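Local coordinates for protein acidocalcisomal pyrophosphatase (PDB 5CUV) that probably hydrolyses inorganic pyrophosphate to phosphate, with magnesium as cofactor, as an acidocalcisomal soluble pyrophosphatase, at residues G287-D291 with G325-W329; R182-Y186 with V307-G311. All coordinates share one frame; numbering follows the deposited sequence.

Overall arrangement
From the N terminus, the chain runs through a mainly helical region and then the antiparallel hairpin 166-173/182-189, whose second strand supplies residues 182-186 of contact 2. Later comes the loop between strands 269-272 and 296-299, the source of residues 287-291 in contact 1. Residues 307-311, at the start of strand 310-323, close contact 2 over 120 intervening residues; residues 325-329 close contact 1 one strand later. The two closures therefore cross along the chain. Contact 2 ties the preceding antiparallel sheet to the mixed sheet that holds strands 310-323 and 326-335, and contact 1 fastens a metal-binding loop to strand 326-335. Their centres are about 26 Å apart.

Contact 1: residues G287-D291 with G325-W329; sequences GYVGD and GQMDW. With MG (magnesium ion), chain D.
Asp291 and Asp328 meet beside the magnesium ion, in the acidic metal site of the inorganic pyrophosphatase fold, where the loop 287-291 crosses the start of strand 326-335 nearly at right angles. Asp328 OD1 binds the magnesium at 2.5 Å, while its OD2 forms a salt bridge with Lys330. Asp291 has its CG between the backbone N and the carbonyl carbon (chi1 42°), which turns the carboxylate toward the strand and the ion. Its OD2 stays at a longer 2.9 Å from the magnesium, a loose approach in this model, and 3.3 Å from Asp328 OD1. The two carboxylate planes are turned 70° against each other, and the nearby cation probably offsets the repulsion between these oxygens. Asp296 completes the set of aspartates around the ion. Next to the site, along the chain, a single backbone hydrogen bond, Met327 N to Val289 O at 2.7 Å, joins loop and strand. Gln326 crosses Val289 at about a right angle, with its CG 3.5 Å from Val289 CG2, and its chain continues extended past Gly290 O until the amide oxygen OE1 comes 3.3 Å from Asp291 CB. Val289 CG1 turns the other way, toward Gly325 O. The Gly290 carbonyl oxygen receives a hydrogen bond from Thr280 OG1. At Tyr288, selenomethionine Met327 leaves the strand with CG anti to the backbone N and then bends at both following torsions; the bends bring SE above one face of the ring in a Met-aromatic contact, 4.8 Å from the Tyr288 centroid and 11° off the ring normal. Within the strand, Met327 CG lies 3.5 Å above the indole plane of Trp329, displaced toward its rim.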
ATOM      1  N   GLY A 287     -24.445  34.011   4.052  1.00 66.04           N
ATOM      2  CA  GLY A 287     -24.786  33.027   5.055  1.00 63.63           C
ATOM      3  C   GLY A 287     -25.928  32.098   4.674  1.00 61.79           C
ATOM      4  O   GLY A 287     -26.956  32.485   4.121  1.00 60.62           O
ATOM      5  N   TYR A 288     -25.738  30.833   4.987  1.00 60.12           N
ATOM      6  CA  TYR A 288     -26.759  29.882   4.671  1.00 58.66           C
ATOM      7  C   TYR A 288     -27.627  29.608   5.906  1.00 56.28           C
ATOM      8  O   TYR A 288     -27.516  30.295   6.936  1.00 56.15           O
ATOM      9  CB  TYR A 288     -26.113  28.605   4.115  1.00 60.05           C
ATOM     10  CG  TYR A 288     -26.378  28.423   2.621  1.00 62.76           C
ATOM     11  CD1 TYR A 288     -27.683  28.546   2.113  1.00 63.28           C
ATOM     12  CD2 TYR A 288     -25.346  28.052   1.724  1.00 63.88           C
ATOM     13  CE1 TYR A 288     -27.969  28.297   0.774  1.00 64.01           C
ATOM     14  CE2 TYR A 288     -25.628  27.800   0.357  1.00 63.94           C
ATOM     15  CZ  TYR A 288     -26.952  27.926  -0.093  1.00 64.75           C
ATOM     16  OH  TYR A 288     -27.292  27.674  -1.400  1.00 66.37           O
ATOM     17  N   VAL A 289     -28.510  28.621   5.783  1.00 52.80           N
ATOM     18  CA  VAL A 289     -29.395  28.253   6.862  1.00 48.15           C
ATOM     19  C   VAL A 289     -28.872  26.995   7.588  1.00 45.91           C
ATOM     20  O   VAL A 289     -29.310  25.866   7.345  1.00 45.59           O
ATOM     21  CB  VAL A 289     -30.814  28.078   6.292  1.00 47.35           C
ATOM     22  CG1 VAL A 289     -30.740  27.468   4.860  1.00 46.38           C
ATOM     23  CG2 VAL A 289     -31.671  27.265   7.256  1.00 47.12           C
ATOM     24  N   GLY A 290     -27.913  27.203   8.477  1.00 42.59           N
ATOM     25  CA  GLY A 290     -27.364  26.101   9.211  1.00 40.23           C
ATOM     26  C   GLY A 290     -28.403  25.365  10.037  1.00 40.35           C
ATOM     27  O   GLY A 290     -29.578  25.767  10.133  1.00 39.09           O
ATOM     28  N   ASP A 291     -27.938  24.270  10.646  1.00 40.04           N
ATOM     29  CA  ASP A 291     -28.747  23.404  11.498  1.00 39.20           C
ATOM     30  C   ASP A 291     -28.301  23.428  12.958  1.00 38.20           C
ATOM     31  O   ASP A 291     -28.769  22.624  13.743  1.00 38.50           O
ATOM     32  CB  ASP A 291     -28.739  21.933  10.987  1.00 40.23           C
ATOM     33  CG  ASP A 291     -27.331  21.428  10.508  1.00 41.17           C
ATOM     34  OD1 ASP A 291     -26.310  21.661  11.185  1.00 40.45           O
ATOM     35  OD2 ASP A 291     -27.255  20.751   9.444  1.00 41.94           O
ATOM     36  N   GLY A 325     -35.274  21.997   5.247  1.00 44.86           N
ATOM     37  CA  GLY A 325     -35.013  23.363   4.815  1.00 44.76           C
ATOM     38  C   GLY A 325     -33.678  23.938   5.235  1.00 44.83           C
ATOM     39  O   GLY A 325     -33.262  25.013   4.763  1.00 45.90           O
ATOM     40  N   GLN A 326     -32.997  23.228   6.130  1.00 44.15           N
ATOM     41  CA  GLN A 326     -31.677  23.655   6.615  1.00 42.74           C
ATOM     42  C   GLN A 326     -30.560  23.058   5.731  1.00 42.15           C
ATOM     43  O   GLN A 326     -30.719  21.954   5.189  1.00 42.06           O
ATOM     44  CB  GLN A 326     -31.523  23.216   8.069  1.00 41.76           C
ATOM     45  CG  GLN A 326     -31.936  24.268   9.046  1.00 39.45           C
ATOM     46  CD  GLN A 326     -32.362  23.708  10.373  1.00 39.46           C
ATOM     47  OE1 GLN A 326     -31.931  22.623  10.798  1.00 40.28           O
ATOM     48  NE2 GLN A 326     -33.214  24.458  11.062  1.00 40.19           N
HETATM   49  N   MSE A 327     -29.469  23.808   5.545  1.00 41.19           N
HETATM   50  CA  MSE A 327     -28.336  23.337   4.755  1.00 40.04           C
HETATM   51  C   MSE A 327     -27.654  22.372   5.649  1.00 36.51           C
HETATM   52  O   MSE A 327     -27.401  22.672   6.789  1.00 35.75           O
HETATM   53  CB  MSE A 327     -27.413  24.487   4.358  1.00 44.28           C
HETATM   54  CG  MSE A 327     -26.250  24.059   3.477  1.00 52.34           C
HETATM   55 SE   MSE A 327     -26.761  23.431   1.739  1.00 63.13          SE
HETATM   56  CE  MSE A 327     -27.183  25.155   0.933  1.00 61.80           C
ATOM     57  N   ASP A 328     -27.327  21.211   5.128  1.00 34.39           N
ATOM     58  CA  ASP A 328     -26.670  20.203   5.938  1.00 32.58           C
ATOM     59  C   ASP A 328     -25.523  19.522   5.164  1.00 27.43           C
ATOM     60  O   ASP A 328     -25.651  18.449   4.596  1.00 25.68           O
ATOM     61  CB  ASP A 328     -27.775  19.242   6.403  1.00 37.24           C
ATOM     62  CG  ASP A 328     -27.249  17.977   7.075  1.00 41.78           C
ATOM     63  OD1 ASP A 328     -26.241  18.083   7.842  1.00 43.22           O
ATOM     64  OD2 ASP A 328     -27.904  16.897   6.840  1.00 42.69           O
ATOM     65  N   TRP A 329     -24.417  20.244   5.123  1.00 24.13           N
ATOM     66  CA  TRP A 329     -23.189  19.826   4.482  1.00 21.70           C
ATOM     67  C   TRP A 329     -22.632  18.521   5.085  1.00 20.85           C
ATOM     68  O   TRP A 329     -22.741  18.222   6.267  1.00 20.28           O
ATOM     69  CB  TRP A 329     -22.103  20.906   4.633  1.00 20.19           C
ATOM     70  CG  TRP A 329     -22.329  22.266   3.929  1.00 23.44           C
ATOM     71  CD1 TRP A 329     -22.575  23.483   4.539  1.00 21.83           C
ATOM     72  CD2 TRP A 329     -22.384  22.528   2.496  1.00 23.88           C
ATOM     73  NE1 TRP A 329     -22.784  24.444   3.598  1.00 21.92           N
ATOM     74  CE2 TRP A 329     -22.685  23.905   2.339  1.00 23.46           C
ATOM     75  CE3 TRP A 329     -22.208  21.737   1.351  1.00 23.10           C
ATOM     76  CZ2 TRP A 329     -22.830  24.517   1.073  1.00 22.88           C
ATOM     77  CZ3 TRP A 329     -22.348  22.355   0.085  1.00 24.02           C
ATOM     78  CH2 TRP A 329     -22.660  23.739  -0.031  1.00 22.92           C
TER
HETATM   79 MG    MG D 502     -25.289  18.689  10.033  1.00 41.24          MG

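Contact 2: residues R182-Y186 with V307-G311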
ATOM      1  N   ARG A 182     -21.649   7.803  27.960  1.00 24.97           N
ATOM      2  CA  ARG A 182     -21.020   9.013  27.524  1.00 25.25           C
ATOM      3  C   ARG A 182     -19.568   8.639  27.232  1.00 26.41           C
ATOM      4  O   ARG A 182     -19.009   7.729  27.864  1.00 27.41           O
ATOM      5  CB  ARG A 182     -21.044  10.052  28.645  1.00 24.54           C
ATOM      6  CG  ARG A 182     -22.410  10.632  29.075  1.00 20.76           C
ATOM      7  CD  ARG A 182     -22.884  11.605  28.061  1.00 21.00           C
ATOM      8  NE  ARG A 182     -24.140  12.252  28.380  1.00 21.76           N
ATOM      9  CZ  ARG A 182     -25.282  11.601  28.610  1.00 22.93           C
ATOM     10  NH1 ARG A 182     -25.327  10.270  28.570  1.00 19.63           N
ATOM     11  NH2 ARG A 182     -26.399  12.289  28.826  1.00 20.55           N
ATOM     12  N   VAL A 183     -18.970   9.322  26.259  1.00 24.81           N
ATOM     13  CA  VAL A 183     -17.594   9.118  25.953  1.00 22.53           C
ATOM     14  C   VAL A 183     -17.007  10.480  26.346  1.00 23.25           C
ATOM     15  O   VAL A 183     -17.335  11.491  25.748  1.00 22.13           O
ATOM     16  CB  VAL A 183     -17.362   8.790  24.442  1.00 22.49           C
ATOM     17  CG1 VAL A 183     -15.818   8.656  24.150  1.00 21.71           C
ATOM     18  CG2 VAL A 183     -18.011   7.485  24.085  1.00 20.67           C
ATOM     19  N   LEU A 184     -16.148  10.504  27.371  1.00 24.80           N
ATOM     20  CA  LEU A 184     -15.513  11.753  27.864  1.00 24.97           C
ATOM     21  C   LEU A 184     -14.144  11.976  27.254  1.00 24.64           C
ATOM     22  O   LEU A 184     -13.489  11.006  26.885  1.00 25.24           O
ATOM     23  CB  LEU A 184     -15.339  11.713  29.390  1.00 25.63           C
ATOM     24  CG  LEU A 184     -16.519  11.458  30.362  1.00 26.46           C
ATOM     25  CD1 LEU A 184     -16.405  12.428  31.493  1.00 25.60           C
ATOM     26  CD2 LEU A 184     -17.823  11.655  29.712  1.00 24.08           C
ATOM     27  N   TYR A 185     -13.711  13.244  27.170  1.00 24.27           N
ATOM     28  CA  TYR A 185     -12.396  13.606  26.617  1.00 22.83           C
ATOM     29  C   TYR A 185     -11.444  14.315  27.589  1.00 23.48           C
ATOM     30  O   TYR A 185     -11.837  15.127  28.405  1.00 24.36           O
ATOM     31  CB  TYR A 185     -12.577  14.467  25.365  1.00 21.12           C
ATOM     32  CG  TYR A 185     -13.266  13.740  24.208  1.00 20.33           C
ATOM     33  CD1 TYR A 185     -14.658  13.631  24.171  1.00 19.31           C
ATOM     34  CD2 TYR A 185     -12.530  13.145  23.174  1.00 19.97           C
ATOM     35  CE1 TYR A 185     -15.296  12.957  23.153  1.00 21.36           C
ATOM     36  CE2 TYR A 185     -13.161  12.448  22.117  1.00 18.63           C
ATOM     37  CZ  TYR A 185     -14.552  12.357  22.111  1.00 21.66           C
ATOM     38  OH  TYR A 185     -15.252  11.704  21.092  1.00 20.05           O
ATOM     39  N   TYR A 186     -10.170  13.999  27.514  1.00 24.62           N
ATOM     40  CA  TYR A 186      -9.204  14.638  28.381  1.00 25.89           C
ATOM     41  C   TYR A 186      -7.912  14.863  27.652  1.00 26.98           C
ATOM     42  O   TYR A 186      -7.582  14.169  26.702  1.00 27.86           O
ATOM     43  CB  TYR A 186      -8.822  13.736  29.550  1.00 26.40           C
ATOM     44  CG  TYR A 186      -9.942  13.254  30.397  1.00 27.61           C
ATOM     45  CD1 TYR A 186     -10.816  12.299  29.912  1.00 28.05           C
ATOM     46  CD2 TYR A 186     -10.199  13.840  31.643  1.00 28.73           C
ATOM     47  CE1 TYR A 186     -11.925  11.946  30.619  1.00 30.04           C
ATOM     48  CE2 TYR A 186     -11.302  13.500  32.359  1.00 28.08           C
ATOM     49  CZ  TYR A 186     -12.176  12.556  31.845  1.00 29.81           C
ATOM     50  OH  TYR A 186     -13.353  12.259  32.498  1.00 31.12           O
ATOM     51  N   VAL A 307     -16.506   4.640  18.557  1.00 22.97           N
ATOM     52  CA  VAL A 307     -17.308   5.809  18.922  1.00 21.55           C
ATOM     53  C   VAL A 307     -16.438   6.871  19.578  1.00 22.19           C
ATOM     54  O   VAL A 307     -15.586   6.562  20.439  1.00 23.99           O
ATOM     55  CB  VAL A 307     -18.417   5.418  19.863  1.00 20.11           C
ATOM     56  CG1 VAL A 307     -19.165   6.629  20.324  1.00 19.63           C
ATOM     57  CG2 VAL A 307     -19.373   4.468  19.147  1.00 20.67           C
ATOM     58  N   GLY A 308     -16.639   8.126  19.166  1.00 21.74           N
ATOM     59  CA  GLY A 308     -15.844   9.218  19.694  1.00 21.06           C
ATOM     60  C   GLY A 308     -14.350   9.202  19.369  1.00 21.38           C
ATOM     61  O   GLY A 308     -13.638  10.095  19.782  1.00 23.05           O
ATOM     62  N   GLN A 309     -13.844   8.216  18.638  1.00 21.97           N
ATOM     63  CA  GLN A 309     -12.426   8.215  18.298  1.00 21.39           C
ATOM     64  C   GLN A 309     -12.091   9.422  17.416  1.00 22.55           C
ATOM     65  O   GLN A 309     -12.892   9.808  16.540  1.00 21.99           O
ATOM     66  CB  GLN A 309     -12.080   6.961  17.540  1.00 21.46           C
ATOM     67  CG  GLN A 309     -10.639   6.880  17.176  1.00 22.87           C
ATOM     68  CD  GLN A 309     -10.296   5.596  16.424  1.00 24.07           C
ATOM     69  OE1 GLN A 309     -11.010   4.603  16.525  1.00 23.92           O
ATOM     70  NE2 GLN A 309      -9.190   5.611  15.674  1.00 24.25           N
ATOM     71  N   VAL A 310     -10.906  10.016  17.629  1.00 22.02           N
ATOM     72  CA  VAL A 310     -10.466  11.167  16.837  1.00 18.54           C
ATOM     73  C   VAL A 310      -9.240  10.847  15.973  1.00 19.28           C
ATOM     74  O   VAL A 310      -8.336  10.145  16.387  1.00 19.75           O
ATOM     75  CB  VAL A 310     -10.135  12.308  17.764  1.00 17.80           C
ATOM     76  CG1 VAL A 310      -9.762  13.537  16.960  1.00 12.96           C
ATOM     77  CG2 VAL A 310     -11.304  12.480  18.747  1.00 15.53           C
ATOM     78  N   GLY A 311      -9.201  11.381  14.764  1.00 20.48           N
ATOM     79  CA  GLY A 311      -8.086  11.111  13.888  1.00 20.44           C
ATOM     80  C   GLY A 311      -7.905  12.174  12.816  1.00 22.15           C
ATOM     81  O   GLY A 311      -8.864  12.926  12.494  1.00 24.26           O
TER
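The Tyr185 ring meets the turn ahead of strand 310-323 at its edge, where Gly308 O lies near the ring plane, and Val310 approaches obliquely, its CG2 3.8 Å from Tyr185 CE2. Ile249, Thr170 and Val198 of the surrounding strands also touch the Tyr185 side chain. With its CG anti to the carbonyl carbon (chi1 -64°), the ring reaches out from strand 182-189 and its hydroxyl donates a hydrogen bond to Gly308 O at 2.6 Å. The donor lies in the carbonyl plane on a lone pair, at a C=O...O angle of 105°. Gly308, at positive phi (65°), brings its CA against the Tyr185 hydroxyl and near Val183 CG1. Two residues before Tyr185, Val183 CG2 packs obliquely against Val307 CG1 at 4.0 Å, and Ile249 touches both valines. Val310 also packs on Thr214 of a second subunit, so this junction between two sheets borders a subunit interface. In this buried, mostly apolar setting the phenol, donating in the plane to a lone pair, satisfies the turn carbonyl and probably fixes the position of the ring and the turn together.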